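Local coordinates for glycosyltransferase (duf1792) (Streptococcus sanguinis, PDB 5V4A), which is the C-terminal GT-D-fold glycosyltransferase part of a longer protein, binds UDP, and probably serves accessory Sec export of a serine-rich repeat cell wall protein, at residues Ser24-Gly29 against Leu66-Pro71; Arg194-Met199 against Tyr216-Ile221. All coordinates share one frame; numbering follows the deposited sequence.

Contact 1: residues Ser24-Gly29 against Leu66-Pro71. With UDP (uridine-5'-diphosphate), chain C.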
ATOM      1  N   SER A  24      -3.441  -9.746 -14.159  1.00 17.70           N
ATOM      2  CA  SER A  24      -4.508  -8.880 -14.628  1.00 14.63           C
ATOM      3  C   SER A  24      -5.744  -9.088 -13.757  1.00 14.56           C
ATOM      4  O   SER A  24      -5.854 -10.075 -13.030  1.00 15.66           O
ATOM      5  CB  SER A  24      -4.831  -9.197 -16.088  1.00 14.78           C
ATOM      6  OG  SER A  24      -3.790  -8.773 -16.943  1.00 14.87           O
ATOM      7  N   VAL A  25      -6.728  -8.190 -13.872  1.00 14.50           N
ATOM      8  CA  VAL A  25      -7.928  -8.342 -13.057  1.00 14.46           C
ATOM      9  C   VAL A  25      -9.165  -7.942 -13.845  1.00 14.52           C
ATOM     10  O   VAL A  25      -9.136  -6.973 -14.608  1.00 14.52           O
ATOM     11  CB  VAL A  25      -7.839  -7.526 -11.752  1.00 16.06           C
ATOM     12  CG1 VAL A  25      -7.765  -6.040 -12.047  1.00 14.23           C
ATOM     13  CG2 VAL A  25      -9.035  -7.830 -10.878  1.00 14.31           C
ATOM     14  N   VAL A  26     -10.245  -8.706 -13.643  1.00 16.37           N
ATOM     15  CA  VAL A  26     -11.582  -8.400 -14.149  1.00 22.64           C
ATOM     16  C   VAL A  26     -12.558  -8.513 -12.988  1.00 14.67           C
ATOM     17  O   VAL A  26     -12.509  -9.476 -12.216  1.00 23.79           O
ATOM     18  CB  VAL A  26     -12.044  -9.313 -15.311  1.00 23.05           C
ATOM     19  CG1 VAL A  26     -11.368  -8.928 -16.581  1.00 18.86           C
ATOM     20  CG2 VAL A  26     -11.891 -10.832 -15.002  1.00 14.96           C
ATOM     21  N   ARG A  27     -13.441  -7.522 -12.864  1.00 16.82           N
ATOM     22  CA  ARG A  27     -14.379  -7.440 -11.755  1.00 15.43           C
ATOM     23  C   ARG A  27     -15.789  -7.452 -12.318  1.00 17.72           C
ATOM     24  O   ARG A  27     -16.070  -6.791 -13.320  1.00 26.31           O
ATOM     25  CB  ARG A  27     -14.162  -6.162 -10.922  1.00 14.52           C
ATOM     26  CG  ARG A  27     -12.723  -5.714 -10.781  1.00 20.15           C
ATOM     27  CD  ARG A  27     -12.625  -4.279 -10.245  1.00 18.09           C
ATOM     28  NE  ARG A  27     -13.101  -3.399 -11.304  1.00 22.01           N
ATOM     29  CZ  ARG A  27     -14.328  -2.900 -11.363  1.00 22.15           C
ATOM     30  NH1 ARG A  27     -15.177  -3.113 -10.355  1.00 14.45           N
ATOM     31  NH2 ARG A  27     -14.693  -2.172 -12.417  1.00 15.51           N
ATOM     32  N   PHE A  28     -16.683  -8.182 -11.674  1.00 17.56           N
ATOM     33  CA  PHE A  28     -18.079  -8.198 -12.090  1.00 16.50           C
ATOM     34  C   PHE A  28     -18.920  -7.649 -10.960  1.00 15.18           C
ATOM     35  O   PHE A  28     -18.787  -8.093  -9.818  1.00 16.89           O
ATOM     36  CB  PHE A  28     -18.525  -9.611 -12.463  1.00 15.35           C
ATOM     37  CG  PHE A  28     -17.887 -10.109 -13.704  1.00 20.00           C
ATOM     38  CD1 PHE A  28     -16.700 -10.823 -13.653  1.00 22.20           C
ATOM     39  CD2 PHE A  28     -18.457  -9.831 -14.939  1.00 22.42           C
ATOM     40  CE1 PHE A  28     -16.101 -11.274 -14.816  1.00 16.45           C
ATOM     41  CE2 PHE A  28     -17.873 -10.266 -16.102  1.00 21.78           C
ATOM     42  CZ  PHE A  28     -16.684 -10.995 -16.042  1.00 15.47           C
ATOM     43  N   GLY A  29     -19.760  -6.662 -11.274  1.00 15.26           N
ATOM     44  CA  GLY A  29     -20.655  -6.094 -10.292  1.00 15.32           C
ATOM     45  C   GLY A  29     -22.107  -6.284 -10.673  1.00 20.66           C
ATOM     46  O   GLY A  29     -22.437  -7.124 -11.517  1.00 16.94           O
ATOM     47  N   LEU A  66      -4.742 -14.042 -14.361  1.00 20.01           N
ATOM     48  CA  LEU A  66      -5.953 -13.235 -14.358  1.00 21.20           C
ATOM     49  C   LEU A  66      -6.781 -13.553 -13.125  1.00 18.90           C
ATOM     50  O   LEU A  66      -7.090 -14.721 -12.877  1.00 18.81           O
ATOM     51  CB  LEU A  66      -6.769 -13.499 -15.633  1.00 15.81           C
ATOM     52  CG  LEU A  66      -8.140 -12.830 -15.654  1.00 18.96           C
ATOM     53  CD1 LEU A  66      -7.907 -11.348 -15.568  1.00 19.25           C
ATOM     54  CD2 LEU A  66      -8.847 -13.171 -16.947  1.00 16.21           C
ATOM     55  N   MET A  67      -7.139 -12.514 -12.369  1.00 21.25           N
ATOM     56  CA  MET A  67      -8.023 -12.638 -11.214  1.00 16.22           C
ATOM     57  C   MET A  67      -9.423 -12.200 -11.616  1.00 16.09           C
ATOM     58  O   MET A  67      -9.596 -11.116 -12.174  1.00 18.40           O
ATOM     59  CB  MET A  67      -7.542 -11.786 -10.035  1.00 15.82           C
ATOM     60  CG  MET A  67      -8.278 -12.096  -8.724  1.00 16.20           C
ATOM     61  SD  MET A  67      -7.666 -11.191  -7.271  1.00 21.59           S
ATOM     62  CE  MET A  67      -7.823  -9.495  -7.837  1.00 14.14           C
ATOM     63  N   VAL A  68     -10.415 -13.044 -11.329  1.00 19.21           N
ATOM     64  CA  VAL A  68     -11.819 -12.760 -11.621  1.00 19.11           C
ATOM     65  C   VAL A  68     -12.493 -12.355 -10.316  1.00 15.75           C
ATOM     66  O   VAL A  68     -12.347 -13.049  -9.302  1.00 19.14           O
ATOM     67  CB  VAL A  68     -12.515 -13.982 -12.244  1.00 16.53           C
ATOM     68  CG1 VAL A  68     -13.996 -13.712 -12.443  1.00 22.02           C
ATOM     69  CG2 VAL A  68     -11.804 -14.400 -13.548  1.00 16.68           C
ATOM     70  N   CYS A  69     -13.235 -11.234 -10.333  1.00 15.52           N
ATOM     71  CA  CYS A  69     -13.791 -10.658  -9.118  1.00 15.45           C
ATOM     72  C   CYS A  69     -15.311 -10.634  -9.137  1.00 20.80           C
ATOM     73  O   CYS A  69     -15.936 -10.492 -10.193  1.00 16.03           O
ATOM     74  CB  CYS A  69     -13.260  -9.238  -8.887  1.00 29.14           C
ATOM     75  SG  CYS A  69     -11.448  -9.176  -8.726  1.00 15.62           S
ATOM     76  N   LEU A  70     -15.888 -10.792  -7.953  1.00 16.70           N
ATOM     77  CA  LEU A  70     -17.318 -10.705  -7.706  1.00 16.57           C
ATOM     78  C   LEU A  70     -17.551  -9.737  -6.560  1.00 19.99           C
ATOM     79  O   LEU A  70     -16.628  -9.446  -5.789  1.00 17.52           O
ATOM     80  CB  LEU A  70     -17.912 -12.073  -7.346  1.00 17.72           C
ATOM     81  CG  LEU A  70     -17.864 -13.159  -8.420  1.00 25.24           C
ATOM     82  CD1 LEU A  70     -18.287 -14.484  -7.815  1.00 26.54           C
ATOM     83  CD2 LEU A  70     -18.756 -12.783  -9.594  1.00 20.86           C
ATOM     84  N   PRO A  71     -18.765  -9.206  -6.414  1.00 17.90           N
ATOM     85  CA  PRO A  71     -19.046  -8.367  -5.244  1.00 20.49           C
ATOM     86  C   PRO A  71     -18.931  -9.182  -3.959  1.00 18.78           C
ATOM     87  O   PRO A  71     -19.378 -10.331  -3.888  1.00 21.68           O
ATOM     88  CB  PRO A  71     -20.478  -7.865  -5.490  1.00 27.98           C
ATOM     89  CG  PRO A  71     -21.046  -8.740  -6.539  1.00 28.22           C
ATOM     90  CD  PRO A  71     -19.908  -9.267  -7.345  1.00 25.52           C
TER
HETATM   91  N1  UDP C 301     -18.058   3.605 -19.058  1.00 11.34           N
HETATM   92  C2  UDP C 301     -17.661   4.091 -20.281  1.00 10.60           C
HETATM   93  N3  UDP C 301     -18.329   3.572 -21.359  1.00 14.87           N
HETATM   94  C4  UDP C 301     -19.342   2.633 -21.336  1.00 14.81           C
HETATM   95  C5  UDP C 301     -19.690   2.167 -20.032  1.00  9.50           C
HETATM   96  C6  UDP C 301     -19.041   2.649 -18.952  1.00  9.59           C
HETATM   97  O2  UDP C 301     -16.779   4.926 -20.410  1.00 18.30           O
HETATM   98  O4  UDP C 301     -19.848   2.248 -22.406  1.00 17.16           O
HETATM   99  C1' UDP C 301     -17.313   4.080 -17.861  1.00 15.16           C
HETATM  100  C2' UDP C 301     -18.016   5.060 -16.931  1.00 20.59           C
HETATM  101  O2' UDP C 301     -18.010   6.381 -17.470  1.00 16.95           O
HETATM  102  C3' UDP C 301     -17.147   4.902 -15.664  1.00 18.77           C
HETATM  103  C4' UDP C 301     -16.669   3.438 -15.734  1.00 18.02           C
HETATM  104  O4' UDP C 301     -17.035   2.965 -17.048  1.00 13.61           O
HETATM  105  O3' UDP C 301     -15.990   5.729 -15.682  1.00 17.53           O
HETATM  106  C5' UDP C 301     -17.216   2.516 -14.670  1.00 12.73           C
HETATM  107  O5' UDP C 301     -16.866   1.132 -14.895  1.00 10.41           O
HETATM  108  PA  UDP C 301     -17.458  -0.014 -13.980  1.00 14.88           P
HETATM  109  O1A UDP C 301     -18.963  -0.156 -14.189  1.00 21.32           O
HETATM  110  O2A UDP C 301     -16.622  -1.218 -14.213  1.00 18.96           O
HETATM  111  O3A UDP C 301     -17.253   0.542 -12.458  1.00 16.29           O
HETATM  112  PB  UDP C 301     -17.314  -0.134 -11.020  1.00 14.72           P
HETATM  113  O1B UDP C 301     -17.571  -1.611 -11.345  1.00 17.49           O
HETATM  114  O2B UDP C 301     -18.570   0.510 -10.386  1.00 14.63           O
HETATM  115  O3B UDP C 301     -16.046   0.083 -10.251  1.00 17.22           O

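Contact 2: residues Arg194-Met199 against Tyr216-Ile221. With UDP (uridine-5'-diphosphate), chain C.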
ATOM      1  N   ARG A 194       3.350  -0.643 -22.060  1.00 15.08           N
ATOM      2  CA  ARG A 194       2.687   0.075 -20.972  1.00 11.33           C
ATOM      3  C   ARG A 194       1.718  -0.826 -20.211  1.00 12.87           C
ATOM      4  O   ARG A 194       1.177  -1.797 -20.749  1.00 18.25           O
ATOM      5  CB  ARG A 194       1.932   1.307 -21.488  1.00 13.44           C
ATOM      6  CG  ARG A 194       2.738   2.217 -22.384  1.00 18.89           C
ATOM      7  CD  ARG A 194       1.929   3.332 -23.045  1.00 11.32           C
ATOM      8  NE  ARG A 194       2.807   4.438 -23.431  1.00 16.41           N
ATOM      9  CZ  ARG A 194       3.158   5.464 -22.650  1.00 16.32           C
ATOM     10  NH1 ARG A 194       2.655   5.594 -21.423  1.00 13.05           N
ATOM     11  NH2 ARG A 194       3.993   6.389 -23.120  1.00 15.91           N
ATOM     12  N   LEU A 195       1.499  -0.492 -18.938  1.00 18.64           N
ATOM     13  CA  LEU A 195       0.450  -1.131 -18.153  1.00 19.21           C
ATOM     14  C   LEU A 195      -0.900  -0.560 -18.575  1.00 14.28           C
ATOM     15  O   LEU A 195      -1.065   0.661 -18.626  1.00 14.23           O
ATOM     16  CB  LEU A 195       0.670  -0.889 -16.662  1.00 15.88           C
ATOM     17  CG  LEU A 195      -0.440  -1.264 -15.671  1.00 14.33           C
ATOM     18  CD1 LEU A 195      -0.738  -2.737 -15.727  1.00 19.14           C
ATOM     19  CD2 LEU A 195      -0.039  -0.856 -14.247  1.00 21.70           C
ATOM     20  N   ILE A 196      -1.855  -1.438 -18.893  1.00 10.81           N
ATOM     21  CA  ILE A 196      -3.160  -1.016 -19.400  1.00 10.07           C
ATOM     22  C   ILE A 196      -4.131  -0.964 -18.228  1.00 12.68           C
ATOM     23  O   ILE A 196      -4.290  -1.958 -17.508  1.00 18.00           O
ATOM     24  CB  ILE A 196      -3.675  -1.967 -20.496  1.00 15.21           C
ATOM     25  CG1 ILE A 196      -2.697  -1.988 -21.675  1.00 13.74           C
ATOM     26  CG2 ILE A 196      -5.045  -1.501 -20.994  1.00 14.86           C
ATOM     27  CD1 ILE A 196      -2.783  -3.252 -22.544  1.00 14.37           C
ATOM     28  N   LEU A 197      -4.775   0.189 -18.031  1.00 14.18           N
ATOM     29  CA  LEU A 197      -5.850   0.364 -17.058  1.00 11.09           C
ATOM     30  C   LEU A 197      -7.134   0.686 -17.803  1.00  9.87           C
ATOM     31  O   LEU A 197      -7.123   1.494 -18.731  1.00 10.04           O
ATOM     32  CB  LEU A 197      -5.582   1.509 -16.069  1.00 11.87           C
ATOM     33  CG  LEU A 197      -4.237   1.617 -15.363  1.00  8.63           C
ATOM     34  CD1 LEU A 197      -4.129   2.896 -14.458  1.00 12.23           C
ATOM     35  CD2 LEU A 197      -4.048   0.349 -14.577  1.00  8.75           C
ATOM     36  N   THR A 198      -8.244   0.085 -17.395  1.00 10.86           N
ATOM     37  CA  THR A 198      -9.485   0.328 -18.121  1.00 15.66           C
ATOM     38  C   THR A 198     -10.613   0.680 -17.155  1.00 17.78           C
ATOM     39  O   THR A 198     -10.712   0.135 -16.046  1.00 15.98           O
ATOM     40  CB  THR A 198      -9.857  -0.871 -19.038  1.00 15.43           C
ATOM     41  OG1 THR A 198     -10.909  -0.486 -19.933  1.00 21.25           O
ATOM     42  CG2 THR A 198     -10.308  -2.069 -18.239  1.00 12.67           C
ATOM     43  N   MET A 199     -11.413   1.663 -17.573  1.00 10.83           N
ATOM     44  CA  MET A 199     -12.557   2.179 -16.831  1.00 11.02           C
ATOM     45  C   MET A 199     -13.655   2.262 -17.888  1.00 11.64           C
ATOM     46  O   MET A 199     -13.794   3.303 -18.527  1.00 11.69           O
ATOM     47  CB  MET A 199     -12.283   3.557 -16.228  1.00 15.54           C
ATOM     48  CG  MET A 199     -11.116   3.660 -15.233  1.00 10.03           C
ATOM     49  SD  MET A 199      -9.502   3.324 -15.962  1.00 20.83           S
ATOM     50  CE  MET A 199      -9.459   4.681 -17.053  1.00 28.23           C
ATOM     51  N   TYR A 216      -1.094  -9.225 -22.971  1.00 19.07           N
ATOM     52  CA  TYR A 216      -0.997  -7.937 -22.289  1.00 17.71           C
ATOM     53  C   TYR A 216      -1.397  -8.065 -20.823  1.00 14.92           C
ATOM     54  O   TYR A 216      -2.068  -9.020 -20.413  1.00 16.21           O
ATOM     55  CB  TYR A 216      -1.891  -6.874 -22.937  1.00 14.20           C
ATOM     56  CG  TYR A 216      -1.564  -6.545 -24.375  1.00 21.94           C
ATOM     57  CD1 TYR A 216      -0.670  -5.530 -24.686  1.00 18.76           C
ATOM     58  CD2 TYR A 216      -2.156  -7.245 -25.422  1.00 25.71           C
ATOM     59  CE1 TYR A 216      -0.367  -5.227 -26.005  1.00 22.65           C
ATOM     60  CE2 TYR A 216      -1.851  -6.952 -26.745  1.00 24.01           C
ATOM     61  CZ  TYR A 216      -0.953  -5.943 -27.027  1.00 25.36           C
ATOM     62  OH  TYR A 216      -0.646  -5.639 -28.334  1.00 27.34           O
ATOM     63  N   ARG A 217      -0.999  -7.069 -20.031  1.00 16.93           N
ATOM     64  CA  ARG A 217      -1.443  -6.962 -18.649  1.00 16.59           C
ATOM     65  C   ARG A 217      -2.397  -5.786 -18.522  1.00 15.43           C
ATOM     66  O   ARG A 217      -2.070  -4.666 -18.922  1.00 13.24           O
ATOM     67  CB  ARG A 217      -0.277  -6.801 -17.670  1.00 20.37           C
ATOM     68  CG  ARG A 217      -0.802  -6.883 -16.246  1.00 23.79           C
ATOM     69  CD  ARG A 217       0.229  -6.805 -15.150  1.00 34.32           C
ATOM     70  NE  ARG A 217      -0.485  -6.956 -13.882  1.00 38.57           N
ATOM     71  CZ  ARG A 217      -0.176  -6.381 -12.729  1.00 25.02           C
ATOM     72  NH1 ARG A 217       0.886  -5.595 -12.629  1.00 22.52           N
ATOM     73  NH2 ARG A 217      -0.929  -6.641 -11.662  1.00 16.52           N
ATOM     74  N   ALA A 218      -3.571  -6.041 -17.964  1.00 16.82           N
ATOM     75  CA  ALA A 218      -4.633  -5.051 -17.945  1.00 14.02           C
ATOM     76  C   ALA A 218      -5.404  -5.183 -16.649  1.00 14.81           C
ATOM     77  O   ALA A 218      -5.711  -6.297 -16.214  1.00 14.82           O
ATOM     78  CB  ALA A 218      -5.579  -5.215 -19.147  1.00 12.95           C
ATOM     79  N   LEU A 219      -5.735  -4.039 -16.057  1.00 14.38           N
ATOM     80  CA  LEU A 219      -6.490  -3.966 -14.812  1.00 13.81           C
ATOM     81  C   LEU A 219      -7.801  -3.220 -15.039  1.00 12.65           C
ATOM     82  O   LEU A 219      -7.795  -2.026 -15.371  1.00 12.55           O
ATOM     83  CB  LEU A 219      -5.697  -3.263 -13.718  1.00 12.86           C
ATOM     84  CG  LEU A 219      -4.255  -3.724 -13.568  1.00 13.65           C
ATOM     85  CD1 LEU A 219      -3.517  -2.736 -12.693  1.00 12.19           C
ATOM     86  CD2 LEU A 219      -4.263  -5.108 -12.983  1.00 17.26           C
ATOM     87  N   ASP A 220      -8.910  -3.924 -14.831  1.00 17.07           N
ATOM     88  CA  ASP A 220     -10.250  -3.340 -14.830  1.00 21.27           C
ATOM     89  C   ASP A 220     -10.442  -2.649 -13.489  1.00 12.96           C
ATOM     90  O   ASP A 220     -10.645  -3.322 -12.476  1.00 16.90           O
ATOM     91  CB  ASP A 220     -11.290  -4.437 -15.048  1.00 13.31           C
ATOM     92  CG  ASP A 220     -12.725  -3.983 -14.762  1.00 21.94           C
ATOM     93  OD1 ASP A 220     -12.960  -2.784 -14.556  1.00 17.58           O
ATOM     94  OD2 ASP A 220     -13.626  -4.841 -14.741  1.00 18.57           O
ATOM     95  N   ILE A 221     -10.393  -1.315 -13.467  1.00 12.84           N
ATOM     96  CA  ILE A 221     -10.499  -0.603 -12.200  1.00 12.83           C
ATOM     97  C   ILE A 221     -11.651   0.396 -12.181  1.00 12.99           C
ATOM     98  O   ILE A 221     -11.770   1.167 -11.231  1.00 13.19           O
ATOM     99  CB  ILE A 221      -9.175   0.088 -11.809  1.00 22.46           C
ATOM    100  CG1 ILE A 221      -8.726   1.093 -12.875  1.00 21.50           C
ATOM    101  CG2 ILE A 221      -8.098  -0.959 -11.527  1.00 13.39           C
ATOM    102  CD1 ILE A 221      -7.488   1.878 -12.463  1.00 16.58           C
TER
HETATM  103  N1  UDP C 301     -18.058   3.605 -19.058  1.00 11.34           N
HETATM  104  C2  UDP C 301     -17.661   4.091 -20.281  1.00 10.60           C
HETATM  105  N3  UDP C 301     -18.329   3.572 -21.359  1.00 14.87           N
HETATM  106  C4  UDP C 301     -19.342   2.633 -21.336  1.00 14.81           C
HETATM  107  C5  UDP C 301     -19.690   2.167 -20.032  1.00  9.50           C
HETATM  108  C6  UDP C 301     -19.041   2.649 -18.952  1.00  9.59           C
HETATM  109  O2  UDP C 301     -16.779   4.926 -20.410  1.00 18.30           O
HETATM  110  O4  UDP C 301     -19.848   2.248 -22.406  1.00 17.16           O
HETATM  111  C1' UDP C 301     -17.313   4.080 -17.861  1.00 15.16           C
HETATM  112  C2' UDP C 301     -18.016   5.060 -16.931  1.00 20.59           C
HETATM  113  O2' UDP C 301     -18.010   6.381 -17.470  1.00 16.95           O
HETATM  114  C3' UDP C 301     -17.147   4.902 -15.664  1.00 18.77           C
HETATM  115  C4' UDP C 301     -16.669   3.438 -15.734  1.00 18.02           C
HETATM  116  O4' UDP C 301     -17.035   2.965 -17.048  1.00 13.61           O
HETATM  117  O3' UDP C 301     -15.990   5.729 -15.682  1.00 17.53           O
HETATM  118  C5' UDP C 301     -17.216   2.516 -14.670  1.00 12.73           C
HETATM  119  O5' UDP C 301     -16.866   1.132 -14.895  1.00 10.41           O
HETATM  120  PA  UDP C 301     -17.458  -0.014 -13.980  1.00 14.88           P
HETATM  121  O1A UDP C 301     -18.963  -0.156 -14.189  1.00 21.32           O
HETATM  122  O2A UDP C 301     -16.622  -1.218 -14.213  1.00 18.96           O
HETATM  123  O3A UDP C 301     -17.253   0.542 -12.458  1.00 16.29           O
HETATM  124  PB  UDP C 301     -17.314  -0.134 -11.020  1.00 14.72           P
HETATM  125  O1B UDP C 301     -17.571  -1.611 -11.345  1.00 17.49           O
HETATM  126  O2B UDP C 301     -18.570   0.510 -10.386  1.00 14.63           O
HETATM  127  O3B UDP C 301     -16.046   0.083 -10.251  1.00 17.22           O
HETATM  128  O   HOH W   1       0.810  -4.310 -19.418  1.00 46.79           O

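Contact 1: residues Ser24-Gly29 against Leu66-Pro71
S24-R27 and L66-C69 are paired residue for residue as parallel strands, their short axes 4.5 Å apart and inclined by 16°, with four backbone bonds passing to and fro, the first from M67 N to S24 O and the last from F28 N to C69 O. The bond from V26 N to M67 O, 2.9 Å, is nearly straight. The two faces of the pair are furnished differently. On one, V25 CG2 lies 3.5 Å from C69 SG and also meets M67 CE, the methionine chain curling at its last torsion to bring that methyl in; helix 11-21 covers V25 and M67. On the other, V26 CG2 and V68 CG2 sit side by side at 3.9 Å, next to L66 CD1, and helix 201-213 packs on V26 and L66 through V208 and Y209. F28 then turns the edge of its ring to C69 O, in the ring plane, while V68 CG1 comes up to CE1. Packing is tight at the exit, where P71 CD stands 3.0 Å from F28 O.

R27 is on the face of C69 and meets C69 CB with its CB and CG. A bend at chi3 (-70°) carries the guanidinium away to the diphosphate of UDP, where NH1 donates to O1B at 3.0 Å and NH2 reaches the same oxygen at 3.1 Å, adding a weak bond to O2A. T112 O and D220 also engage this group and should help fix its rotation. Two adjacent parallel strands joined through helices 30-36 and 48-58 make a beta-alpha-beta crossover within the GT-D fold, and R27, at the C-terminal end of strand 24-27, reaches from it to the UDP diphosphate.

Contact 2: residues Arg194-Met199 against Tyr216-Ile221
The ring of Y216 receives the CD1 methyl of I196 obliquely, at 3.8 Å from both Y216 CB and Y216 CD1, and helix 201-213 adds L211 to the tyrosine's surroundings. That helix is the middle of a beta-alpha-beta unit whose two strands, 195-199 and 218-220, are parallel neighbours here. The other flat group of note is the carboxylate of D220, at the opposite end of the pair. Its OD1 is 4.0 Å from UDP O2A, close for two negatively charged oxygens; R27 NH2, in a salt bridge with OD1, lies between them and probably offsets the repulsion, as does K205 at OD2.

On the face of L197 and L219 the contact is apolar. L197 CD2 and L219 CD1 lie alongside each other at 3.7 Å, and L195 CD1 comes across L219 at about a right angle. I221 holds CG1 between its backbone N and carbonyl carbon (chi1 59°), which sets CG1 near M199 SD and CD1 against L197 CD1. On the face carrying I196 and A218, T198 turns CG2 to D220 CA, leaving its hydroxyl to bond V146 O in the next strand.

Where the strands begin, R217 O is gripped twice: I196 N donates to it at 3.2 Å, and a water donates at 2.9 Å while giving its other hydrogen to R194 O.

From the N terminus, contact 1 comes first: strand 24-27 leads into helices 30-36 and 48-58, and the chain returns at 66-70 to close that loop. Only much later, beyond strands 142-148 and 165-171, does contact 2 open, with a shorter loop through helix 201-213. The two loops therefore follow in series, neither nested nor crossed. In space they adjoin. Strand 24-27 has 66-70 on one flank and 218-220 on the other, V25 forming backbone bonds with A218 and D220 and S24 OG probably hydrogen-bonded to A218 N. Helix 201-213 packs against residues of both contacts, and UDP meets both near the C-terminal ends of their strands.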